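Local coordinates for protease (Penicillium cyclopium, PDB 5Z6O), which hydrolyses proteins as a subtilisin-type serine endopeptidase related to proteinase K, probably cleaving casein, gelatin and type IV collagen, at residues 17-22 / 259-264; 80-85 / 92-97. All coordinates share one frame; numbering follows the deposited sequence.

The two contacts illustrate how the chemistry of a junction follows its depth in the fold. Contact 2 is buried: it packs the end of helix 73-82 on the start of strand 93-98 through methyl groups alone, within one beta-alpha-beta unit. Contact 1 lies at the surface, where the loop after helix 11-16 meets strand 261-262 near the C terminus, 237 residues further along the chain; lysine side chains, one isoleucine and a water make it up. The two share no helix or strand, and their centres are 24 Å apart. Along the sequence, both halves of contact 2 fall between the two halves of contact 1.

Contact 1 of 2, residues 17-22 / 259-264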
ATOM      1  N   SER A  17      -7.732   6.480  11.365  1.00 10.79           N
ATOM      2  CA  SER A  17      -8.997   7.198  11.470  1.00  7.64           C
ATOM      3  C   SER A  17      -9.081   8.031  12.734  1.00 12.11           C
ATOM      4  O   SER A  17     -10.163   8.495  13.091  1.00 14.76           O
ATOM      5  CB  SER A  17     -10.214   6.260  11.375  1.00 10.52           C
ATOM      6  OG  SER A  17     -10.197   5.213  12.335  1.00 12.02           O
ATOM      7  N   SER A  18      -7.952   8.299  13.359  1.00 11.26           N
ATOM      8  CA  SER A  18      -7.920   9.001  14.631  1.00 11.54           C
ATOM      9  C   SER A  18      -6.878  10.106  14.571  1.00 16.83           C
ATOM     10  O   SER A  18      -5.835   9.947  13.937  1.00 11.19           O
ATOM     11  CB  SER A  18      -7.579   8.037  15.770  1.00 15.64           C
ATOM     12  OG  SER A  18      -7.554   8.768  16.972  1.00 22.78           O
ATOM     13  N   LYS A  19      -7.167  11.254  15.195  1.00 16.76           N
ATOM     14  CA  LYS A  19      -6.126  12.266  15.193  1.00 14.01           C
ATOM     15  C   LYS A  19      -5.073  11.980  16.243  1.00 16.60           C
ATOM     16  O   LYS A  19      -3.927  12.391  16.070  1.00 27.35           O
ATOM     17  CB  LYS A  19      -6.733  13.662  15.412  1.00 17.48           C
ATOM     18  CG  LYS A  19      -7.635  14.084  14.277  1.00 25.22           C
ATOM     19  CD  LYS A  19      -8.198  15.477  14.492  1.00 41.86           C
ATOM     20  CE  LYS A  19      -9.132  15.877  13.363  1.00 38.30           C
ATOM     21  NZ  LYS A  19      -9.630  17.273  13.545  1.00 65.43           N
ATOM     22  N   LYS A  20      -5.424  11.251  17.291  1.00 17.05           N
ATOM     23  CA  LYS A  20      -4.529  10.884  18.383  1.00 23.15           C
ATOM     24  C   LYS A  20      -4.235   9.388  18.370  1.00 21.64           C
ATOM     25  O   LYS A  20      -5.074   8.576  17.956  1.00 21.06           O
ATOM     26  CB  LYS A  20      -5.161  11.260  19.740  1.00 28.47           C
ATOM     27  CG  LYS A  20      -4.669  12.585  20.321  1.00 49.23           C
ATOM     28  CD  LYS A  20      -5.059  13.768  19.442  1.00 69.98           C
ATOM     29  CE  LYS A  20      -4.778  15.106  20.125  1.00 73.79           C
ATOM     30  NZ  LYS A  20      -3.315  15.396  20.223  1.00 51.77           N
ATOM     31  N   SER A  21      -3.048   9.012  18.840  1.00 15.49           N
ATOM     32  CA  SER A  21      -2.777   7.580  18.949  1.00 15.02           C
ATOM     33  C   SER A  21      -3.554   6.962  20.111  1.00 23.57           C
ATOM     34  O   SER A  21      -4.127   7.650  20.955  1.00 20.88           O
ATOM     35  CB  SER A  21      -1.285   7.312  19.126  1.00 20.42           C
ATOM     36  OG  SER A  21      -0.895   7.770  20.412  1.00 31.57           O
ATOM     37  N   GLY A  22      -3.556   5.635  20.147  1.00 20.16           N
ATOM     38  CA  GLY A  22      -4.227   4.873  21.180  1.00 21.42           C
ATOM     39  C   GLY A  22      -5.656   4.481  20.862  1.00 29.59           C
ATOM     40  O   GLY A  22      -6.301   3.823  21.685  1.00 25.04           O
ATOM     41  N   ASP A 259      -4.388  15.877   3.772  1.00 10.93           N
ATOM     42  CA  ASP A 259      -5.189  15.362   4.901  1.00  9.80           C
ATOM     43  C   ASP A 259      -4.327  14.933   6.087  1.00 13.97           C
ATOM     44  O   ASP A 259      -4.823  14.855   7.217  1.00 11.51           O
ATOM     45  CB  ASP A 259      -5.969  14.121   4.455  1.00 12.52           C
ATOM     46  CG  ASP A 259      -7.380  14.395   4.003  1.00 24.96           C
ATOM     47  OD1 ASP A 259      -8.041  15.374   4.444  1.00 29.42           O
ATOM     48  OD2 ASP A 259      -7.870  13.516   3.242  1.00 29.10           O
ATOM     49  N   ALA A 260      -3.080  14.554   5.847  1.00 10.56           N
ATOM     50  CA  ALA A 260      -2.242  13.942   6.896  1.00  8.40           C
ATOM     51  C   ALA A 260      -1.953  14.928   8.031  1.00 17.09           C
ATOM     52  O   ALA A 260      -1.882  16.136   7.825  1.00 17.64           O
ATOM     53  CB  ALA A 260      -0.907  13.462   6.274  1.00  7.78           C
ATOM     54  N   ILE A 261      -1.744  14.398   9.235  1.00 10.17           N
ATOM     55  CA  ILE A 261      -1.517  15.196  10.446  1.00  9.94           C
ATOM     56  C   ILE A 261      -0.055  15.114  10.849  1.00 11.11           C
ATOM     57  O   ILE A 261       0.591  14.075  10.686  1.00 10.86           O
ATOM     58  CB  ILE A 261      -2.432  14.721  11.588  1.00 10.85           C
ATOM     59  CG1 ILE A 261      -3.870  14.885  11.125  1.00 17.78           C
ATOM     60  CG2 ILE A 261      -2.230  15.575  12.793  1.00 13.21           C
ATOM     61  CD1 ILE A 261      -4.865  14.373  12.085  1.00 23.21           C
ATOM     62  N   THR A 262       0.488  16.222  11.364  1.00 11.64           N
ATOM     63  CA  THR A 262       1.904  16.221  11.710  1.00 12.86           C
ATOM     64  C   THR A 262       2.066  15.550  13.076  1.00 14.40           C
ATOM     65  O   THR A 262       2.130  16.179  14.138  1.00 13.35           O
ATOM     66  CB  THR A 262       2.440  17.647  11.675  1.00 16.30           C
ATOM     67  OG1 THR A 262       2.501  18.096  10.313  1.00 30.15           O
ATOM     68  CG2 THR A 262       3.807  17.708  12.229  1.00 24.64           C
ATOM     69  N   LYS A 263       2.113  14.216  13.052  1.00  9.09           N
ATOM     70  CA  LYS A 263       2.095  13.462  14.286  1.00  7.70           C
ATOM     71  C   LYS A 263       3.371  12.733  14.622  1.00 11.93           C
ATOM     72  O   LYS A 263       3.465  12.219  15.731  1.00 12.83           O
ATOM     73  CB  LYS A 263       0.998  12.396  14.243  1.00 16.15           C
ATOM     74  CG  LYS A 263      -0.275  12.985  14.042  1.00 11.53           C
ATOM     75  CD  LYS A 263      -0.536  13.939  15.201  1.00 43.97           C
ATOM     76  CE  LYS A 263      -1.181  13.294  16.451  1.00 29.45           C
ATOM     77  NZ  LYS A 263      -0.465  13.627  17.744  1.00 41.35           N
ATOM     78  N   ILE A 264       4.302  12.572  13.675  1.00 11.13           N
ATOM     79  CA  ILE A 264       5.438  11.711  13.951  1.00  9.91           C
ATOM     80  C   ILE A 264       6.418  12.417  14.882  1.00 12.18           C
ATOM     81  O   ILE A 264       6.763  13.599  14.687  1.00 15.45           O
ATOM     82  CB  ILE A 264       6.137  11.299  12.651  1.00 12.91           C
ATOM     83  CG1 ILE A 264       5.162  10.520  11.772  1.00  9.89           C
ATOM     84  CG2 ILE A 264       7.323  10.371  12.964  1.00 17.67           C
ATOM     85  CD1 ILE A 264       4.671   9.219  12.382  1.00 11.83           C
TER
HETATM   86  O   HOH W   1      -1.189  11.024  19.735  1.00 33.07           O
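Lys263 reaches across to the backbone of Lys19 with its aliphatic chain before its amino group meets anything. Its CB points at the opposing loop without touching it, and CG is still 4.2 Å from Lys19 O. At CD the gap to Lys19 O falls to 3.8 Å. Then chi3 turns to -87° and brings CE end-on to the carbonyl oxygen, 2.9 Å from Lys19 O. That is very short for a carbon and, with chi4 in an unfavourable range, makes the exact placing of the tip doubtful. As modelled, NZ turns away from the carbonyl oxygen. In that position Lys263 NZ gives a weak hydrogen bond of 3.4 Å to a water, which also accepts one from Ser21 N at 2.9 Å. The same NZ then stands 4.2 Å from Lys20 NZ, whose chain crosses at about a right angle; if the tip is so placed, the two ammonium groups would tend to lower each other's proton affinity.

In the subtilisin fold of this enzyme, 261-262 is a short strand just after helix 249-259, pairing antiparallel with 274-275. Thr262 is the centre of an inverse gamma turn, and the residues on either side of it, Ile261 and Lys263, both direct their CB at the N-terminal loop; Lys263 also touches Leu275 and Arg15.

Ile261 supplies the apolar half. With CG1 beside the backbone N and chi2 at 176° the branch is extended, and its tip CD1 meets Lys19 CG at 3.5 Å. The two side chains cross nearly perpendicularly, and beyond CG Lys19 runs fully extended, its ammonium leading away from the strand. The loop is braced internally as well: Ser18 OG donates to Lys20 O at 2.7 Å, on a lone pair in the carbonyl plane at a C=O...OG angle of 135°.

Contact 2 of 2, residues 80-85 / 92-97; sequences TAAGSK and ASVVAV
Ala82, near the C-terminal end of helix 73-82, meets strand 93-98 through its single methyl group. Its CB lies 3.4 Å from Val94 CG2, tighter than a usual carbon-carbon contact, and 4.4 Å from Ala92 CB. The valine rotamer decides which branch does the touching: with chi1 at -180°, CG1 stands trans to the backbone N, while CG2 sits next to that N, on the side where Ala82 approaches. Ala92 and Val94, two residues apart along the chain, both direct their CB at the helix end, whereas Ser93 between them turns its own away. Alanine at two of the three positions keeps the side chains short and lets the backbones come close, the CA atoms of Ala82 and Ala92 being 6.0 Å apart. Ile38 of strand 37-42 packs on both alanines, and Arg55 hydrogen-bonds to the carbonyl oxygens of both, NH1 to Ala82 O and NH2 to Ala92 O. The contact belongs to the beta-alpha-beta unit of strand 56-61, helix 73-82 and strand 93-98, whose helix opens with the charge-relay residue His73; in subtilases this is the well-known left-handed crossover of the seven-stranded parallel sheet.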
ATOM      1  N   THR A  80      -3.909  -5.843   4.159  1.00  7.77           N
ATOM      2  CA  THR A  80      -3.884  -4.504   4.756  1.00  6.70           C
ATOM      3  C   THR A  80      -4.584  -3.499   3.857  1.00  9.97           C
ATOM      4  O   THR A  80      -5.274  -2.601   4.345  1.00  7.12           O
ATOM      5  CB  THR A  80      -2.419  -4.097   4.999  1.00  6.92           C
ATOM      6  OG1 THR A  80      -1.895  -4.950   6.024  1.00  9.39           O
ATOM      7  CG2 THR A  80      -2.279  -2.637   5.420  1.00  8.49           C
ATOM      8  N   ALA A  81      -4.432  -3.634   2.531  1.00  7.38           N
ATOM      9  CA  ALA A  81      -5.030  -2.622   1.660  1.00  5.23           C
ATOM     10  C   ALA A  81      -6.538  -2.770   1.592  1.00  4.96           C
ATOM     11  O   ALA A  81      -7.259  -1.765   1.580  1.00  7.99           O
ATOM     12  CB  ALA A  81      -4.450  -2.721   0.235  1.00  6.08           C
ATOM     13  N   ALA A  82      -7.040  -4.036   1.579  1.00  6.65           N
ATOM     14  CA  ALA A  82      -8.408  -4.240   1.120  1.00 10.12           C
ATOM     15  C   ALA A  82      -9.131  -5.410   1.785  1.00 11.06           C
ATOM     16  O   ALA A  82     -10.282  -5.670   1.417  1.00 12.07           O
ATOM     17  CB  ALA A  82      -8.402  -4.456  -0.393  1.00  9.11           C
ATOM     18  N   GLY A  83      -8.534  -6.083   2.764  1.00 11.96           N
ATOM     19  CA  GLY A  83      -9.225  -7.176   3.424  1.00 12.35           C
ATOM     20  C   GLY A  83     -10.396  -6.718   4.271  1.00 11.03           C
ATOM     21  O   GLY A  83     -10.405  -5.630   4.836  1.00 12.13           O
ATOM     22  N   SER A  84     -11.407  -7.602   4.386  1.00 11.12           N
ATOM     23  CA  SER A  84     -12.598  -7.291   5.191  1.00  8.18           C
ATOM     24  C   SER A  84     -12.253  -7.016   6.645  1.00 13.19           C
ATOM     25  O   SER A  84     -12.715  -6.029   7.233  1.00 13.28           O
ATOM     26  CB  SER A  84     -13.607  -8.447   5.132  1.00 12.55           C
ATOM     27  OG  SER A  84     -14.086  -8.565   3.796  1.00 22.55           O
ATOM     28  N   LYS A  85     -11.477  -7.890   7.250  1.00 10.25           N
ATOM     29  CA  LYS A  85     -11.139  -7.718   8.654  1.00 14.77           C
ATOM     30  C   LYS A  85      -9.875  -6.885   8.837  1.00 14.19           C
ATOM     31  O   LYS A  85      -9.838  -6.027   9.709  1.00 13.38           O
ATOM     32  CB  LYS A  85     -10.964  -9.076   9.340  1.00 22.24           C
ATOM     33  CG  LYS A  85     -12.226  -9.546  10.054  1.00 43.99           C
ATOM     34  CD  LYS A  85     -12.049 -10.922  10.676  1.00 50.29           C
ATOM     35  CE  LYS A  85     -10.666 -11.074  11.314  1.00 55.03           C
ATOM     36  NZ  LYS A  85     -10.507 -10.289  12.573  1.00 55.90           N
ATOM     37  N   ALA A  92     -12.969  -2.583  -1.972  1.00  8.62           N
ATOM     38  CA  ALA A  92     -12.186  -2.453  -3.200  1.00  8.66           C
ATOM     39  C   ALA A  92     -11.997  -3.822  -3.840  1.00 12.77           C
ATOM     40  O   ALA A  92     -12.124  -4.866  -3.185  1.00 13.82           O
ATOM     41  CB  ALA A  92     -10.816  -1.804  -2.903  1.00  8.38           C
ATOM     42  N   SER A  93     -11.716  -3.811  -5.147  1.00 10.81           N
ATOM     43  CA  SER A  93     -11.287  -5.008  -5.862  1.00 10.79           C
ATOM     44  C   SER A  93      -9.766  -5.114  -5.824  1.00 14.90           C
ATOM     45  O   SER A  93      -9.063  -4.103  -5.857  1.00 13.44           O
ATOM     46  CB  SER A  93     -11.736  -4.976  -7.320  1.00 16.46           C
ATOM     47  OG  SER A  93     -13.139  -4.825  -7.426  1.00 20.36           O
ATOM     48  N   VAL A  94      -9.266  -6.353  -5.774  1.00 12.67           N
ATOM     49  CA  VAL A  94      -7.834  -6.617  -5.624  1.00 10.83           C
ATOM     50  C   VAL A  94      -7.391  -7.555  -6.732  1.00 16.91           C
ATOM     51  O   VAL A  94      -8.066  -8.551  -6.991  1.00 14.62           O
ATOM     52  CB  VAL A  94      -7.513  -7.251  -4.259  1.00 20.85           C
ATOM     53  CG1 VAL A  94      -6.038  -7.496  -4.147  1.00 23.97           C
ATOM     54  CG2 VAL A  94      -7.932  -6.350  -3.206  1.00 22.98           C
ATOM     55  N   VAL A  95      -6.251  -7.254  -7.371  1.00  9.96           N
ATOM     56  CA  VAL A  95      -5.742  -8.055  -8.474  1.00 10.49           C
ATOM     57  C   VAL A  95      -4.313  -8.475  -8.143  1.00 11.89           C
ATOM     58  O   VAL A  95      -3.455  -7.627  -7.879  1.00 11.55           O
ATOM     59  CB  VAL A  95      -5.796  -7.294  -9.809  1.00 13.74           C
ATOM     60  CG1 VAL A  95      -5.266  -8.170 -10.912  1.00  9.02           C
ATOM     61  CG2 VAL A  95      -7.230  -6.898 -10.143  1.00 17.77           C
ATOM     62  N   ALA A  96      -4.054  -9.785  -8.147  1.00  9.28           N
ATOM     63  CA  ALA A  96      -2.721 -10.270  -7.823  1.00 12.50           C
ATOM     64  C   ALA A  96      -1.824 -10.118  -9.034  1.00 14.08           C
ATOM     65  O   ALA A  96      -2.142 -10.643 -10.109  1.00 11.41           O
ATOM     66  CB  ALA A  96      -2.763 -11.747  -7.430  1.00  9.95           C
ATOM     67  N   VAL A  97      -0.699  -9.427  -8.870  1.00  8.38           N
ATOM     68  CA  VAL A  97       0.333  -9.395  -9.894  1.00  7.78           C
ATOM     69  C   VAL A  97       1.579 -10.011  -9.265  1.00 17.36           C
ATOM     70  O   VAL A  97       2.312  -9.348  -8.525  1.00 13.74           O
ATOM     71  CB  VAL A  97       0.597  -7.974 -10.407  1.00 15.79           C
ATOM     72  CG1 VAL A  97       1.672  -7.997 -11.496  1.00 13.94           C
ATOM     73  CG2 VAL A  97      -0.712  -7.313 -10.933  1.00 13.77           C
TER